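PDB 3GGM: amidohydrolase 3 domain-containing protein from Bacillus thuringiensis serovar konkukian, which probably hydrolyses carbon-nitrogen bonds other than peptide bonds as the full-length enzyme, of which this chain is an N-terminal, strand-rich piece. Local coordinates for residues Asn2-Ile7 / Leu42-Glu47; Met6-Gly11 / Lys50-Lys55; Gly11-Leu16 / Lys57-Gly62. One frame throughout, in Å; residues are numbered along the deposited sequence.

Contact 1: Asn2-Ile7 / Leu42-Glu47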
ATOM      1  N   ASN A   2      -3.538  30.095 -12.495  1.00 47.80           N
ATOM      2  CA  ASN A   2      -3.526  28.845 -11.735  1.00 46.67           C
ATOM      3  C   ASN A   2      -2.166  28.548 -11.106  1.00 44.74           C
ATOM      4  O   ASN A   2      -1.197  28.264 -11.812  1.00 45.76           O
ATOM      5  CB  ASN A   2      -3.910  27.676 -12.644  1.00 47.80           C
ATOM      6  CG  ASN A   2      -5.156  27.956 -13.460  1.00 48.68           C
ATOM      7  OD1 ASN A   2      -6.217  28.250 -12.910  1.00 50.53           O
ATOM      8  ND2 ASN A   2      -5.031  27.864 -14.781  1.00 49.37           N
ATOM      9  N   VAL A   3      -2.106  28.596  -9.781  1.00 42.94           N
ATOM     10  CA  VAL A   3      -0.867  28.326  -9.060  1.00 41.34           C
ATOM     11  C   VAL A   3      -1.056  27.120  -8.142  1.00 39.97           C
ATOM     12  O   VAL A   3      -1.983  27.089  -7.331  1.00 39.49           O
ATOM     13  CB  VAL A   3      -0.443  29.541  -8.203  1.00 42.28           C
ATOM     14  CG1 VAL A   3       0.891  29.266  -7.543  1.00 42.66           C
ATOM     15  CG2 VAL A   3      -0.349  30.786  -9.066  1.00 40.70           C
ATOM     16  N   PRO A   4      -0.182  26.107  -8.262  1.00 38.22           N
ATOM     17  CA  PRO A   4      -0.299  24.915  -7.414  1.00 36.46           C
ATOM     18  C   PRO A   4       0.147  25.174  -5.980  1.00 35.07           C
ATOM     19  O   PRO A   4       0.993  26.033  -5.732  1.00 34.39           O
ATOM     20  CB  PRO A   4       0.601  23.902  -8.117  1.00 35.93           C
ATOM     21  CG  PRO A   4       1.692  24.772  -8.674  1.00 37.98           C
ATOM     22  CD  PRO A   4       0.911  25.952  -9.240  1.00 38.09           C
ATOM     23  N   ASP A   5      -0.415  24.427  -5.034  1.00 33.61           N
ATOM     24  CA  ASP A   5      -0.030  24.594  -3.639  1.00 34.87           C
ATOM     25  C   ASP A   5       1.225  23.788  -3.346  1.00 34.51           C
ATOM     26  O   ASP A   5       2.036  24.165  -2.499  1.00 36.54           O
ATOM     27  CB  ASP A   5      -1.147  24.129  -2.701  1.00 37.27           C
ATOM     28  CG  ASP A   5      -2.441  24.886  -2.916  1.00 38.97           C
ATOM     29  OD1 ASP A   5      -2.375  26.102  -3.206  1.00 40.89           O
ATOM     30  OD2 ASP A   5      -3.517  24.265  -2.785  1.00 41.24           O
ATOM     31  N   MET A   6       1.389  22.686  -4.068  1.00 34.61           N
ATOM     32  CA  MET A   6       2.531  21.807  -3.865  1.00 33.47           C
ATOM     33  C   MET A   6       3.046  21.244  -5.184  1.00 31.50           C
ATOM     34  O   MET A   6       2.271  20.983  -6.098  1.00 28.65           O
ATOM     35  CB  MET A   6       2.110  20.658  -2.941  1.00 35.53           C
ATOM     36  CG  MET A   6       3.056  19.471  -2.913  1.00 38.91           C
ATOM     37  SD  MET A   6       4.614  19.816  -2.086  1.00 43.51           S
ATOM     38  CE  MET A   6       4.046  19.807  -0.353  1.00 43.28           C
ATOM     39  N   ILE A   7       4.360  21.064  -5.267  1.00 29.60           N
ATOM     40  CA  ILE A   7       4.993  20.497  -6.451  1.00 28.59           C
ATOM     41  C   ILE A   7       6.086  19.537  -6.003  1.00 27.33           C
ATOM     42  O   ILE A   7       7.058  19.948  -5.376  1.00 26.44           O
ATOM     43  CB  ILE A   7       5.644  21.573  -7.340  1.00 29.34           C
ATOM     44  CG1 ILE A   7       4.564  22.461  -7.962  1.00 31.76           C
ATOM     45  CG2 ILE A   7       6.490  20.903  -8.422  1.00 30.60           C
ATOM     46  CD1 ILE A   7       5.103  23.521  -8.902  1.00 30.81           C
ATOM     47  N   LEU A  42       8.019  23.400 -12.329  1.00 28.94           N
ATOM     48  CA  LEU A  42       8.467  24.396 -11.364  1.00 30.96           C
ATOM     49  C   LEU A  42       8.297  25.830 -11.886  1.00 32.53           C
ATOM     50  O   LEU A  42       8.310  26.780 -11.107  1.00 34.03           O
ATOM     51  CB  LEU A  42       9.929  24.134 -10.983  1.00 30.31           C
ATOM     52  CG  LEU A  42      10.152  22.862 -10.163  1.00 27.50           C
ATOM     53  CD1 LEU A  42      11.655  22.521 -10.078  1.00 27.87           C
ATOM     54  CD2 LEU A  42       9.556  23.075  -8.769  1.00 29.38           C
ATOM     55  N   ASN A  43       8.128  25.987 -13.196  1.00 33.54           N
ATOM     56  CA  ASN A  43       7.946  27.318 -13.769  1.00 35.98           C
ATOM     57  C   ASN A  43       6.579  27.891 -13.414  1.00 35.89           C
ATOM     58  O   ASN A  43       6.370  29.106 -13.479  1.00 35.94           O
ATOM     59  CB  ASN A  43       8.096  27.286 -15.292  1.00 36.22           C
ATOM     60  CG  ASN A  43       9.479  26.863 -15.733  1.00 37.50           C
ATOM     61  OD1 ASN A  43      10.475  27.268 -15.139  1.00 37.12           O
ATOM     62  ND2 ASN A  43       9.549  26.051 -16.785  1.00 37.97           N
ATOM     63  N   SER A  44       5.654  27.017 -13.030  1.00 35.56           N
ATOM     64  CA  SER A  44       4.297  27.437 -12.673  1.00 36.36           C
ATOM     65  C   SER A  44       4.192  27.811 -11.202  1.00 36.88           C
ATOM     66  O   SER A  44       3.195  28.387 -10.767  1.00 37.04           O
ATOM     67  CB  SER A  44       3.311  26.309 -12.961  1.00 37.29           C
ATOM     68  OG  SER A  44       3.468  25.267 -12.010  1.00 36.79           O
ATOM     69  N   ALA A  45       5.226  27.481 -10.438  1.00 37.03           N
ATOM     70  CA  ALA A  45       5.245  27.764  -9.011  1.00 39.88           C
ATOM     71  C   ALA A  45       5.457  29.244  -8.679  1.00 42.07           C
ATOM     72  O   ALA A  45       5.976  30.010  -9.489  1.00 41.21           O
ATOM     73  CB  ALA A  45       6.335  26.932  -8.343  1.00 38.17           C
ATOM     74  N   THR A  46       5.041  29.626  -7.475  1.00 45.37           N
ATOM     75  CA  THR A  46       5.212  30.986  -6.967  1.00 48.83           C
ATOM     76  C   THR A  46       5.567  30.865  -5.486  1.00 50.38           C
ATOM     77  O   THR A  46       5.494  29.778  -4.915  1.00 52.22           O
ATOM     78  CB  THR A  46       3.927  31.848  -7.108  1.00 48.21           C
ATOM     79  OG1 THR A  46       2.874  31.286  -6.318  1.00 50.78           O
ATOM     80  CG2 THR A  46       3.493  31.917  -8.558  1.00 47.58           C
ATOM     81  N   GLU A  47       5.954  31.979  -4.876  1.00 51.69           N
ATOM     82  CA  GLU A  47       6.336  32.018  -3.467  1.00 53.02           C
ATOM     83  C   GLU A  47       5.510  31.097  -2.564  1.00 52.75           C
ATOM     84  O   GLU A  47       6.047  30.466  -1.651  1.00 53.90           O
ATOM     85  CB  GLU A  47       6.229  33.459  -2.951  1.00 55.33           C
ATOM     86  CG  GLU A  47       7.125  34.458  -3.680  1.00 58.36           C
ATOM     87  CD  GLU A  47       8.551  34.474  -3.148  1.00 60.12           C
ATOM     88  OE1 GLU A  47       8.746  34.881  -1.977  1.00 60.55           O
ATOM     89  OE2 GLU A  47       9.473  34.084  -3.899  1.00 60.31           O
TER
HETATM   90  O   HOH W   1       1.231  29.408 -12.413  1.00 45.11           O
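I7 meets the 42-47 loop with both of its branches. CG1 leaves anti to the carbonyl carbon (chi1 -67°) and the arm continues extended, which carries CD1 to 3.7 Å from A45 CB and past the hydroxyl of S44. The shorter branch, CG2, packs 3.8 Å from CD2 of L42, whose side chain slants across it from within the loop. P4 fits against S44, its ring CD lying 3.7 Å from S44 O and its CG 3.8 Å from S44 OG. That hydroxyl, set between the backbone N and the carbonyl carbon of S44 (chi1 72°), hydrogen-bonds L41 O within its own loop and presents its flank to the proline. The loop connects strand 32-37 to strand 50-53 and here folds against the lead-in to strand 6-9, where a classic beta bulge sets D5 and M6 together opposite I28 of strand 22-29. Farther toward the N terminus V3 and T46 approach tip to tip. V3 CG1 touches both branches of T46, with OG1 at 3.1 Å, a close approach, and the methyl CG2 farther off. Between the two backbones the polar link is made by a water, which donates to N2 O at 2.8 Å and also to S44 O at 2.8 Å.

Contact 2: Met6-Gly11 / Lys50-Lys55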
ATOM      1  N   MET A   6       1.389  22.686  -4.068  1.00 34.61           N
ATOM      2  CA  MET A   6       2.531  21.807  -3.865  1.00 33.47           C
ATOM      3  C   MET A   6       3.046  21.244  -5.184  1.00 31.50           C
ATOM      4  O   MET A   6       2.271  20.983  -6.098  1.00 28.65           O
ATOM      5  CB  MET A   6       2.110  20.658  -2.941  1.00 35.53           C
ATOM      6  CG  MET A   6       3.056  19.471  -2.913  1.00 38.91           C
ATOM      7  SD  MET A   6       4.614  19.816  -2.086  1.00 43.51           S
ATOM      8  CE  MET A   6       4.046  19.807  -0.353  1.00 43.28           C
ATOM      9  N   ILE A   7       4.360  21.064  -5.267  1.00 29.60           N
ATOM     10  CA  ILE A   7       4.993  20.497  -6.451  1.00 28.59           C
ATOM     11  C   ILE A   7       6.086  19.537  -6.003  1.00 27.33           C
ATOM     12  O   ILE A   7       7.058  19.948  -5.376  1.00 26.44           O
ATOM     13  CB  ILE A   7       5.644  21.573  -7.340  1.00 29.34           C
ATOM     14  CG1 ILE A   7       4.564  22.461  -7.962  1.00 31.76           C
ATOM     15  CG2 ILE A   7       6.490  20.903  -8.422  1.00 30.60           C
ATOM     16  CD1 ILE A   7       5.103  23.521  -8.902  1.00 30.81           C
ATOM     17  N   LEU A   8       5.901  18.252  -6.288  1.00 24.97           N
ATOM     18  CA  LEU A   8       6.903  17.258  -5.940  1.00 24.39           C
ATOM     19  C   LEU A   8       7.609  16.973  -7.254  1.00 23.04           C
ATOM     20  O   LEU A   8       6.952  16.656  -8.246  1.00 23.16           O
ATOM     21  CB  LEU A   8       6.253  15.979  -5.411  1.00 24.87           C
ATOM     22  CG  LEU A   8       5.451  16.049  -4.106  1.00 26.54           C
ATOM     23  CD1 LEU A   8       4.074  16.638  -4.372  1.00 28.53           C
ATOM     24  CD2 LEU A   8       5.297  14.649  -3.540  1.00 26.97           C
ATOM     25  N   TYR A   9       8.934  17.104  -7.275  1.00 21.91           N
ATOM     26  CA  TYR A   9       9.687  16.855  -8.507  1.00 21.98           C
ATOM     27  C   TYR A   9      10.942  16.014  -8.295  1.00 21.37           C
ATOM     28  O   TYR A   9      11.296  15.673  -7.166  1.00 18.21           O
ATOM     29  CB  TYR A   9      10.078  18.177  -9.168  1.00 21.09           C
ATOM     30  CG  TYR A   9      11.043  18.991  -8.334  1.00 22.63           C
ATOM     31  CD1 TYR A   9      10.622  19.643  -7.177  1.00 22.41           C
ATOM     32  CD2 TYR A   9      12.393  19.057  -8.676  1.00 21.92           C
ATOM     33  CE1 TYR A   9      11.533  20.346  -6.369  1.00 23.62           C
ATOM     34  CE2 TYR A   9      13.306  19.750  -7.884  1.00 24.66           C
ATOM     35  CZ  TYR A   9      12.874  20.390  -6.734  1.00 24.09           C
ATOM     36  OH  TYR A   9      13.794  21.059  -5.958  1.00 26.13           O
ATOM     37  N   ASN A  10      11.605  15.697  -9.404  1.00 20.07           N
ATOM     38  CA  ASN A  10      12.822  14.892  -9.420  1.00 20.13           C
ATOM     39  C   ASN A  10      12.638  13.525  -8.760  1.00 20.81           C
ATOM     40  O   ASN A  10      13.498  13.049  -7.999  1.00 19.58           O
ATOM     41  CB  ASN A  10      13.974  15.665  -8.764  1.00 20.01           C
ATOM     42  CG  ASN A  10      15.292  14.936  -8.866  1.00 20.39           C
ATOM     43  OD1 ASN A  10      15.621  14.382  -9.911  1.00 18.99           O
ATOM     44  ND2 ASN A  10      16.070  14.945  -7.780  1.00 19.15           N
ATOM     45  N   GLY A  11      11.513  12.886  -9.082  1.00 21.39           N
ATOM     46  CA  GLY A  11      11.212  11.575  -8.535  1.00 19.10           C
ATOM     47  C   GLY A  11      10.724  10.603  -9.592  1.00 18.99           C
ATOM     48  O   GLY A  11      10.916  10.818 -10.792  1.00 19.24           O
ATOM     49  N   LYS A  50       4.475  25.052  -2.296  1.00 41.34           N
ATOM     50  CA  LYS A  50       5.430  24.224  -1.569  1.00 41.22           C
ATOM     51  C   LYS A  50       6.062  23.296  -2.602  1.00 40.32           C
ATOM     52  O   LYS A  50       5.362  22.720  -3.434  1.00 39.78           O
ATOM     53  CB  LYS A  50       4.742  23.375  -0.495  1.00 43.02           C
ATOM     54  CG  LYS A  50       4.200  24.152   0.693  1.00 46.23           C
ATOM     55  CD  LYS A  50       2.765  24.612   0.469  1.00 49.81           C
ATOM     56  CE  LYS A  50       1.796  23.431   0.459  1.00 50.08           C
ATOM     57  NZ  LYS A  50       0.378  23.876   0.313  1.00 50.57           N
ATOM     58  N   LYS A  51       7.379  23.160  -2.561  1.00 39.16           N
ATOM     59  CA  LYS A  51       8.059  22.294  -3.510  1.00 38.28           C
ATOM     60  C   LYS A  51       8.890  21.254  -2.774  1.00 36.74           C
ATOM     61  O   LYS A  51       9.587  21.566  -1.813  1.00 37.07           O
ATOM     62  CB  LYS A  51       8.926  23.124  -4.460  1.00 38.17           C
ATOM     63  CG  LYS A  51       9.697  24.236  -3.786  1.00 41.85           C
ATOM     64  CD  LYS A  51      10.443  25.099  -4.799  1.00 40.49           C
ATOM     65  CE  LYS A  51       9.483  25.824  -5.729  1.00 41.64           C
ATOM     66  NZ  LYS A  51      10.196  26.751  -6.653  1.00 43.34           N
ATOM     67  N   ILE A  52       8.790  20.010  -3.222  1.00 33.53           N
ATOM     68  CA  ILE A  52       9.519  18.924  -2.592  1.00 30.77           C
ATOM     69  C   ILE A  52      10.385  18.169  -3.587  1.00 29.58           C
ATOM     70  O   ILE A  52       9.881  17.541  -4.517  1.00 29.53           O
ATOM     71  CB  ILE A  52       8.562  17.903  -1.942  1.00 31.11           C
ATOM     72  CG1 ILE A  52       7.698  18.589  -0.881  1.00 32.09           C
ATOM     73  CG2 ILE A  52       9.361  16.765  -1.331  1.00 29.50           C
ATOM     74  CD1 ILE A  52       6.724  17.652  -0.196  1.00 34.34           C
ATOM     75  N   ASP A  53      11.690  18.229  -3.368  1.00 27.28           N
ATOM     76  CA  ASP A  53      12.643  17.530  -4.213  1.00 26.25           C
ATOM     77  C   ASP A  53      12.646  16.085  -3.719  1.00 24.65           C
ATOM     78  O   ASP A  53      13.186  15.789  -2.650  1.00 24.74           O
ATOM     79  CB  ASP A  53      14.037  18.151  -4.052  1.00 27.15           C
ATOM     80  CG  ASP A  53      15.088  17.443  -4.881  1.00 27.88           C
ATOM     81  OD1 ASP A  53      14.808  16.331  -5.374  1.00 24.85           O
ATOM     82  OD2 ASP A  53      16.197  17.999  -5.037  1.00 28.38           O
ATOM     83  N   LEU A  54      12.035  15.195  -4.498  1.00 22.93           N
ATOM     84  CA  LEU A  54      11.936  13.782  -4.152  1.00 23.22           C
ATOM     85  C   LEU A  54      13.277  13.028  -4.144  1.00 24.80           C
ATOM     86  O   LEU A  54      13.340  11.870  -3.725  1.00 22.99           O
ATOM     87  CB  LEU A  54      10.968  13.082  -5.119  1.00 23.09           C
ATOM     88  CG  LEU A  54       9.512  13.556  -5.029  1.00 24.12           C
ATOM     89  CD1 LEU A  54       8.710  13.010  -6.203  1.00 22.57           C
ATOM     90  CD2 LEU A  54       8.908  13.109  -3.686  1.00 22.95           C
ATOM     91  N   LYS A  55      14.333  13.676  -4.631  1.00 23.45           N
ATOM     92  CA  LYS A  55      15.660  13.056  -4.668  1.00 25.56           C
ATOM     93  C   LYS A  55      15.623  11.632  -5.225  1.00 22.93           C
ATOM     94  O   LYS A  55      16.239  10.719  -4.676  1.00 21.56           O
ATOM     95  CB  LYS A  55      16.274  13.063  -3.265  1.00 27.83           C
ATOM     96  CG  LYS A  55      16.503  14.471  -2.735  1.00 33.84           C
ATOM     97  CD  LYS A  55      17.313  14.471  -1.442  1.00 37.70           C
ATOM     98  CE  LYS A  55      17.683  15.886  -1.045  1.00 41.08           C
ATOM     99  NZ  LYS A  55      18.361  15.925   0.287  1.00 42.91           N
TER
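M6-Y9 and K50-D53 form a parallel pair of neighbouring strands in the mixed sheet, their axes 13° apart. The ladder alternates in the parallel manner: I7 N donates to K50 O (2.7 Å) and I7 O accepts from I52 N, then Y9 N donates to I52 O and Y9 O accepts from L54 N (2.8 Å). M6, L8, K50 and I52 lie on one face. There the M6 chain, bent at its second and third torsions, curls its methyl over the neighbouring strand; CE sits tightly, 3.4 Å from I52 CD1, and also reaches K50 CB. L8 CD2 meets L54 CD2 at 3.9 Å, and H69 of the second subunit packs on L8, I52 and L54. On the face of I7 and K51, the Y9 side chain starts between its backbone N and carbonyl carbon (chi1 65°), which lays the ring across the adjoining strand. D53 CA lies over one ring face, toward the rim, in a CH-pi contact 4.0 Å from the centroid, while Y9 OH passes 3.5 Å from D53 CB. The carboxylate of D53 is held where the strand ends. N10 ND2 donates almost straight (170°) to D53 OD1 at 3.0 Å, reaching it on the syn side, with the oxygen nearly in the amide plane. K55 N approaches the same OD1 from above the carboxylate plane, and these two donors probably favour the charged form. The K55 bond closes an Asx turn. A parallel pairing of the first strand with a much later one, finished by this turn, is consistent with the small strand-rich domain that accompanies the barrel in amidohydrolases.

Contact 3: Gly11-Leu16 / Lys57-Gly62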
ATOM      1  N   GLY A  11      11.513  12.886  -9.082  1.00 21.39           N
ATOM      2  CA  GLY A  11      11.212  11.575  -8.535  1.00 19.10           C
ATOM      3  C   GLY A  11      10.724  10.603  -9.592  1.00 18.99           C
ATOM      4  O   GLY A  11      10.916  10.818 -10.792  1.00 19.24           O
ATOM      5  N   LYS A  12      10.111   9.512  -9.147  1.00 18.86           N
ATOM      6  CA  LYS A  12       9.569   8.504 -10.051  1.00 20.29           C
ATOM      7  C   LYS A  12       8.115   8.397  -9.636  1.00 21.76           C
ATOM      8  O   LYS A  12       7.817   7.978  -8.520  1.00 20.23           O
ATOM      9  CB  LYS A  12      10.276   7.164  -9.852  1.00 23.20           C
ATOM     10  CG  LYS A  12      11.782   7.239 -10.071  1.00 24.70           C
ATOM     11  CD  LYS A  12      12.470   5.994  -9.538  1.00 25.86           C
ATOM     12  CE  LYS A  12      13.977   6.078  -9.714  1.00 29.81           C
ATOM     13  NZ  LYS A  12      14.665   4.877  -9.150  1.00 30.44           N
ATOM     14  N   ILE A  13       7.219   8.787 -10.535  1.00 22.75           N
ATOM     15  CA  ILE A  13       5.794   8.773 -10.235  1.00 22.38           C
ATOM     16  C   ILE A  13       4.966   8.047 -11.300  1.00 22.80           C
ATOM     17  O   ILE A  13       4.908   8.463 -12.459  1.00 21.31           O
ATOM     18  CB  ILE A  13       5.280  10.213 -10.090  1.00 22.14           C
ATOM     19  CG1 ILE A  13       6.227  11.007  -9.183  1.00 23.63           C
ATOM     20  CG2 ILE A  13       3.865  10.207  -9.528  1.00 22.44           C
ATOM     21  CD1 ILE A  13       6.093  12.513  -9.291  1.00 20.85           C
ATOM     22  N   THR A  14       4.324   6.962 -10.895  1.00 21.22           N
ATOM     23  CA  THR A  14       3.495   6.190 -11.807  1.00 22.16           C
ATOM     24  C   THR A  14       2.115   6.808 -11.989  1.00 21.83           C
ATOM     25  O   THR A  14       1.474   7.209 -11.013  1.00 18.30           O
ATOM     26  CB  THR A  14       3.303   4.749 -11.292  1.00 21.96           C
ATOM     27  OG1 THR A  14       4.578   4.105 -11.222  1.00 24.79           O
ATOM     28  CG2 THR A  14       2.386   3.956 -12.245  1.00 22.80           C
ATOM     29  N   THR A  15       1.664   6.889 -13.234  1.00 22.12           N
ATOM     30  CA  THR A  15       0.339   7.424 -13.510  1.00 24.15           C
ATOM     31  C   THR A  15      -0.385   6.391 -14.374  1.00 24.02           C
ATOM     32  O   THR A  15       0.250   5.528 -14.996  1.00 24.64           O
ATOM     33  CB  THR A  15       0.392   8.770 -14.270  1.00 24.33           C
ATOM     34  OG1 THR A  15       0.472   8.525 -15.676  1.00 22.49           O
ATOM     35  CG2 THR A  15       1.613   9.598 -13.824  1.00 24.00           C
ATOM     36  N   LEU A  16      -1.706   6.462 -14.409  1.00 23.85           N
ATOM     37  CA  LEU A  16      -2.457   5.517 -15.211  1.00 26.85           C
ATOM     38  C   LEU A  16      -2.810   6.096 -16.573  1.00 28.39           C
ATOM     39  O   LEU A  16      -3.797   5.696 -17.188  1.00 30.22           O
ATOM     40  CB  LEU A  16      -3.722   5.063 -14.467  1.00 23.79           C
ATOM     41  CG  LEU A  16      -3.438   4.286 -13.181  1.00 24.37           C
ATOM     42  CD1 LEU A  16      -4.750   3.802 -12.558  1.00 20.65           C
ATOM     43  CD2 LEU A  16      -2.515   3.104 -13.494  1.00 23.82           C
ATOM     44  N   LYS A  57      13.281   9.444  -5.241  1.00 21.37           N
ATOM     45  CA  LYS A  57      12.480   8.462  -4.517  1.00 23.95           C
ATOM     46  C   LYS A  57      11.226   8.274  -5.365  1.00 24.90           C
ATOM     47  O   LYS A  57      10.860   9.160  -6.143  1.00 22.99           O
ATOM     48  CB  LYS A  57      12.007   9.004  -3.165  1.00 25.68           C
ATOM     49  CG  LYS A  57      13.070   9.293  -2.137  1.00 28.03           C
ATOM     50  CD  LYS A  57      12.423   9.905  -0.899  1.00 28.77           C
ATOM     51  CE  LYS A  57      13.436  10.132   0.208  1.00 30.30           C
ATOM     52  NZ  LYS A  57      14.450  11.153  -0.161  1.00 32.34           N
ATOM     53  N   ARG A  58      10.558   7.137  -5.194  1.00 24.17           N
ATOM     54  CA  ARG A  58       9.323   6.881  -5.903  1.00 22.97           C
ATOM     55  C   ARG A  58       8.226   7.524  -5.082  1.00 23.17           C
ATOM     56  O   ARG A  58       8.197   7.359  -3.865  1.00 23.51           O
ATOM     57  CB  ARG A  58       9.054   5.379  -6.008  1.00 23.28           C
ATOM     58  CG  ARG A  58       7.690   5.057  -6.623  1.00 26.83           C
ATOM     59  CD  ARG A  58       7.535   3.551  -6.869  1.00 31.37           C
ATOM     60  NE  ARG A  58       8.528   3.044  -7.819  1.00 33.65           N
ATOM     61  CZ  ARG A  58       8.559   3.348  -9.114  1.00 35.02           C
ATOM     62  NH1 ARG A  58       7.650   4.162  -9.637  1.00 33.79           N
ATOM     63  NH2 ARG A  58       9.499   2.833  -9.891  1.00 36.12           N
ATOM     64  N   ALA A  59       7.330   8.266  -5.727  1.00 22.57           N
ATOM     65  CA  ALA A  59       6.234   8.903  -5.002  1.00 22.91           C
ATOM     66  C   ALA A  59       4.951   8.100  -5.244  1.00 24.44           C
ATOM     67  O   ALA A  59       4.619   7.774  -6.383  1.00 23.87           O
ATOM     68  CB  ALA A  59       6.059  10.341  -5.469  1.00 21.73           C
ATOM     69  N   ILE A  60       4.243   7.768  -4.170  1.00 24.34           N
ATOM     70  CA  ILE A  60       3.012   6.992  -4.277  1.00 26.23           C
ATOM     71  C   ILE A  60       1.882   7.643  -3.460  1.00 25.32           C
ATOM     72  O   ILE A  60       2.107   8.149  -2.360  1.00 23.49           O
ATOM     73  CB  ILE A  60       3.254   5.549  -3.771  1.00 28.07           C
ATOM     74  CG1 ILE A  60       4.504   4.974  -4.446  1.00 28.11           C
ATOM     75  CG2 ILE A  60       2.065   4.673  -4.097  1.00 30.44           C
ATOM     76  CD1 ILE A  60       5.023   3.685  -3.822  1.00 31.65           C
ATOM     77  N   PRO A  61       0.655   7.660  -4.000  1.00 25.65           N
ATOM     78  CA  PRO A  61      -0.424   8.278  -3.225  1.00 25.65           C
ATOM     79  C   PRO A  61      -0.649   7.488  -1.929  1.00 23.91           C
ATOM     80  O   PRO A  61      -0.608   6.265  -1.935  1.00 22.58           O
ATOM     81  CB  PRO A  61      -1.627   8.187  -4.168  1.00 26.29           C
ATOM     82  CG  PRO A  61      -1.003   8.137  -5.551  1.00 28.09           C
ATOM     83  CD  PRO A  61       0.164   7.200  -5.313  1.00 26.92           C
ATOM     84  N   GLY A  62      -0.863   8.185  -0.820  1.00 25.65           N
ATOM     85  CA  GLY A  62      -1.110   7.489   0.438  1.00 25.62           C
ATOM     86  C   GLY A  62      -2.498   6.860   0.427  1.00 25.23           C
ATOM     87  O   GLY A  62      -3.357   7.264  -0.365  1.00 21.87           O
TER
HETATM   88  O   HOH W   2       4.712   5.856  -8.226  1.00 24.82           O
HETATM   89  O   HOH W   3       2.051   7.013  -8.071  1.00 39.71           O
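K12 uses both backbone polar atoms against the facing strand: its N donates to K57 O at 3.1 Å, and its O accepts from A59 N at 2.8 Å. Beyond this point the strands diverge, their axes 35° apart, and water takes over the pairing. One water accepts from T14 N (2.9 Å) and donates to A59 O (2.7 Å). A second donates to T14 O at 3.0 Å and, less closely, to A59 O at 3.2 Å; A59 O therefore receives two water donors in place of a strand N-H. The R58 chain, bent at its third torsion, brings one face of the guanidinium under K12 CB. Its NE forms a salt bridge with D65 of the third subunit, and NH1 has a long, weak ion pair with E22. T14 OG1 is satisfied by a hydrogen bond to the carboxylate of E22. On the other face of the sheet I13 CG1 packs on A59 CB at 3.8 Å. Strand 12-14 lies between the antiparallel strand 22-29 and strand 58-61, which pairs in turn with a parallel strand of the second subunit, so the sheet continues across that interface.

In the fold
From the N terminus, contact 1 closes a loop of 34 residues by bringing the lead-in of strand 6-9 onto the turn region before strand 50-53. Contact 2, closing a loop of 38 residues, starts from the same strand and shares M6 and I7 with it; D5 O and K50 N, probably hydrogen-bonded, and L42 packed on Y9 join the two. After G11, common to contacts 2 and 3, strand 12-14 meets strand 58-61 and closes a loop of 40. Contact 3 crosses both others along the chain, because its segments alternate with theirs. L54 bridges contacts 2 and 3 by touching I13 and A59. All three reach one mixed sheet, contacts 1 and 3 on opposite sides of the chain's centre.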